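Local coordinates for VP1 (Polyomavirus HPyV6, PDB 4PCG), which probably serves as the structural subunit of the polyomavirus coat, its jelly-roll domain assembling into the pentamers from which the icosahedral capsid is built, at residues F86-E91 against W121-S126. Residues are numbered along the deposited sequence; the frame is centred on the assembly and turned at random. Where two conformers were deposited one is given.
Sequences FRVETE and WACGGS
Thr90 sets its methyl over one face of the Trp121 indole: CG2 lies 3.8 Å from the centroid of the five-membered ring and 8° off the ring normal, the geometry of a CH-pi contact. With OG1 anti to the backbone N (chi1 -178°), CG2 falls between the backbone N and the carbonyl carbon, on the side where the indole lies. OG1 is hydrogen-bonded to Phe264 O and Arg263 NH1, on strand 256-274. Farther along the indole, Val88 CG1 approaches the far corner of the benzo ring obliquely, 4.2 Å from Trp121 CH2. The other valine branch, CG2, packs against Cys123 SG at 4.1 Å. Behind these contacts, Val88 also rests on Val267 and Leu213, while Phe190 and Thr211 touch the tryptophan.

The axes of segments 86-91 and 121-124 run roughly antiparallel, at 154°, and stay 9.7 Å apart at their closest; no hydrogen bond joins them. Strand 79-93 pairs instead with 256-274 and 211-222, and strand 117-124 with 187-194 and 227-239, so side chains alone bridge the two facing sheets of the jelly-roll sandwich. Methyl, sulfur and indole surfaces meet here, implying cohesion by dispersion and burial, with threonine's polar end satisfied by the neighbouring strand.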
ATOM      1  N   PHE B  86      14.736 -17.082 -20.483  1.00 16.23           N
ATOM      2  CA  PHE B  86      15.102 -17.163 -19.060  1.00 18.47           C
ATOM      3  C   PHE B  86      14.812 -15.906 -18.257  1.00 18.72           C
ATOM      4  O   PHE B  86      14.850 -15.968 -17.019  1.00 19.40           O
ATOM      5  CB  PHE B  86      16.573 -17.602 -18.860  1.00 17.71           C
ATOM      6  CG  PHE B  86      17.593 -16.627 -19.424  1.00 19.52           C
ATOM      7  CD1 PHE B  86      17.982 -16.699 -20.750  1.00 20.76           C
ATOM      8  CD2 PHE B  86      18.127 -15.630 -18.638  1.00 20.92           C
ATOM      9  CE1 PHE B  86      18.895 -15.794 -21.282  1.00 22.64           C
ATOM     10  CE2 PHE B  86      19.032 -14.702 -19.160  1.00 23.28           C
ATOM     11  CZ  PHE B  86      19.426 -14.791 -20.485  1.00 24.15           C
ATOM     12  N   ARG B  87      14.553 -14.780 -18.930  1.00 18.33           N
ATOM     13  CA  ARG B  87      14.093 -13.562 -18.277  1.00 18.83           C
ATOM     14  C   ARG B  87      13.388 -12.647 -19.259  1.00 17.43           C
ATOM     15  O   ARG B  87      13.533 -12.793 -20.468  1.00 18.30           O
ATOM     16  CB  ARG B  87      15.221 -12.803 -17.566  1.00 20.15           C
ATOM     17  CG  ARG B  87      16.209 -12.130 -18.482  1.00 22.18           C
ATOM     18  CD  ARG B  87      17.382 -11.585 -17.664  1.00 26.87           C
ATOM     19  NE  ARG B  87      18.328 -10.867 -18.512  1.00 31.01           N
ATOM     20  CZ  ARG B  87      18.163  -9.611 -18.937  1.00 34.60           C
ATOM     21  NH1 ARG B  87      17.088  -8.909 -18.601  1.00 32.77           N
ATOM     22  NH2 ARG B  87      19.074  -9.045 -19.721  1.00 36.86           N
ATOM     23  N   VAL B  88      12.592 -11.741 -18.710  1.00 17.63           N
ATOM     24  CA  VAL B  88      11.777 -10.837 -19.503  1.00 17.89           C
ATOM     25  C   VAL B  88      11.709  -9.476 -18.820  1.00 19.15           C
ATOM     26  O   VAL B  88      11.634  -9.372 -17.582  1.00 18.73           O
ATOM     27  CB  VAL B  88      10.355 -11.388 -19.740  1.00 17.70           C
ATOM     28  CG1 VAL B  88       9.620 -11.634 -18.430  1.00 20.40           C
ATOM     29  CG2 VAL B  88       9.564 -10.447 -20.651  1.00 17.34           C
ATOM     30  N   GLU B  89      11.795  -8.432 -19.640  1.00 17.27           N
ATOM     31  CA  GLU B  89      11.473  -7.083 -19.188  1.00 18.65           C
ATOM     32  C   GLU B  89      10.123  -6.781 -19.797  1.00 16.28           C
ATOM     33  O   GLU B  89       9.931  -6.995 -20.992  1.00 15.89           O
ATOM     34  CB  GLU B  89      12.480  -6.067 -19.735  1.00 20.07           C
ATOM     35  CG  GLU B  89      13.927  -6.358 -19.377  1.00 27.13           C
ATOM     36  CD  GLU B  89      14.926  -5.778 -20.372  1.00 36.79           C
ATOM     37  OE1 GLU B  89      14.759  -4.647 -20.929  1.00 24.97           O
ATOM     38  OE2 GLU B  89      15.924  -6.464 -20.574  1.00 28.07           O
ATOM     39  N   THR B  90       9.163  -6.337 -18.991  1.00 15.92           N
ATOM     40  CA  THR B  90       7.874  -5.968 -19.551  1.00 15.67           C
ATOM     41  C   THR B  90       7.388  -4.713 -18.837  1.00 16.61           C
ATOM     42  O   THR B  90       7.558  -4.571 -17.625  1.00 16.91           O
ATOM     43  CB  THR B  90       6.850  -7.134 -19.523  1.00 16.84           C
ATOM     44  OG1 THR B  90       5.610  -6.722 -20.122  1.00 14.71           O
ATOM     45  CG2 THR B  90       6.554  -7.631 -18.115  1.00 19.17           C
ATOM     46  N   GLU B  91       6.809  -3.804 -19.605  1.00 15.58           N
ATOM     47  CA  GLU B  91       6.472  -2.466 -19.100  1.00 16.81           C
ATOM     48  C   GLU B  91       5.270  -1.942 -19.852  1.00 16.40           C
ATOM     49  O   GLU B  91       5.119  -2.208 -21.051  1.00 17.49           O
ATOM     50  CB  GLU B  91       7.644  -1.513 -19.350  1.00 17.65           C
ATOM     51  CG  GLU B  91       8.988  -1.934 -18.725  1.00 23.23           C
ATOM     52  CD  GLU B  91       9.020  -1.833 -17.211  1.00 23.94           C
ATOM     53  OE1 GLU B  91       8.205  -1.086 -16.629  1.00 20.36           O
ATOM     54  OE2 GLU B  91       9.903  -2.458 -16.576  1.00 20.97           O
ATOM     55  N   TRP B 121       0.322 -10.222 -17.861  1.00 12.14           N
ATOM     56  CA  TRP B 121       1.223 -10.650 -18.899  1.00 13.62           C
ATOM     57  C   TRP B 121       1.513 -12.141 -18.753  1.00 11.85           C
ATOM     58  O   TRP B 121       1.457 -12.706 -17.656  1.00 13.99           O
ATOM     59  CB  TRP B 121       2.512  -9.818 -18.907  1.00 14.08           C
ATOM     60  CG  TRP B 121       3.368  -9.949 -17.668  1.00 13.88           C
ATOM     61  CD1 TRP B 121       3.395  -9.085 -16.578  1.00 16.30           C
ATOM     62  CD2 TRP B 121       4.325 -10.994 -17.370  1.00 15.11           C
ATOM     63  NE1 TRP B 121       4.321  -9.541 -15.643  1.00 18.04           N
ATOM     64  CE2 TRP B 121       4.884 -10.709 -16.101  1.00 19.12           C
ATOM     65  CE3 TRP B 121       4.749 -12.152 -18.054  1.00 16.82           C
ATOM     66  CZ2 TRP B 121       5.844 -11.539 -15.500  1.00 24.01           C
ATOM     67  CZ3 TRP B 121       5.704 -12.980 -17.449  1.00 20.26           C
ATOM     68  CH2 TRP B 121       6.237 -12.668 -16.186  1.00 22.37           C
ATOM     69  N   ALA B 122       1.790 -12.760 -19.886  1.00 13.25           N
ATOM     70  CA  ALA B 122       2.231 -14.134 -19.936  1.00 14.93           C
ATOM     71  C   ALA B 122       3.262 -14.315 -21.044  1.00 13.46           C
ATOM     72  O   ALA B 122       3.183 -13.691 -22.111  1.00 14.90           O
ATOM     73  CB  ALA B 122       1.060 -15.068 -20.187  1.00 16.69           C
ATOM     74  N   CYS B 123       4.191 -15.235 -20.769  1.00 13.64           N
ATOM     75  CA  CYS B 123       5.225 -15.664 -21.728  0.50 14.51           C
ATOM     76  C   CYS B 123       5.278 -17.151 -21.673  1.00 17.18           C
ATOM     77  O   CYS B 123       5.477 -17.705 -20.598  1.00 18.26           O
ATOM     78  CB  CYS B 123       6.612 -15.254 -21.297  0.50 17.20           C
ATOM     79  SG  CYS B 123       6.934 -13.511 -21.362  0.50 13.55           S
ATOM     80  N   GLY B 124       5.135 -17.806 -22.832  1.00 15.97           N
ATOM     81  CA  GLY B 124       5.142 -19.263 -22.860  1.00 17.28           C
ATOM     82  C   GLY B 124       5.595 -19.912 -24.149  1.00 15.05           C
ATOM     83  O   GLY B 124       5.847 -19.238 -25.165  1.00 15.23           O
ATOM     84  N   GLY B 125       5.694 -21.244 -24.096  1.00 14.38           N
ATOM     85  CA  GLY B 125       6.109 -22.018 -25.227  1.00 15.37           C
ATOM     86  C   GLY B 125       4.927 -22.530 -26.039  1.00 16.40           C
ATOM     87  O   GLY B 125       5.100 -23.178 -27.041  1.00 14.98           O
ATOM     88  N   SER B 126       3.723 -22.214 -25.581  1.00 14.59           N
ATOM     89  CA  SER B 126       2.510 -22.567 -26.303  1.00 16.44           C
ATOM     90  C   SER B 126       1.436 -21.577 -25.822  1.00 15.30           C
ATOM     91  O   SER B 126       1.663 -20.815 -24.889  1.00 14.26           O
ATOM     92  CB  SER B 126       2.124 -24.022 -26.053  1.00 19.88           C
ATOM     93  OG  SER B 126       1.884 -24.229 -24.701  1.00 20.28           O
TER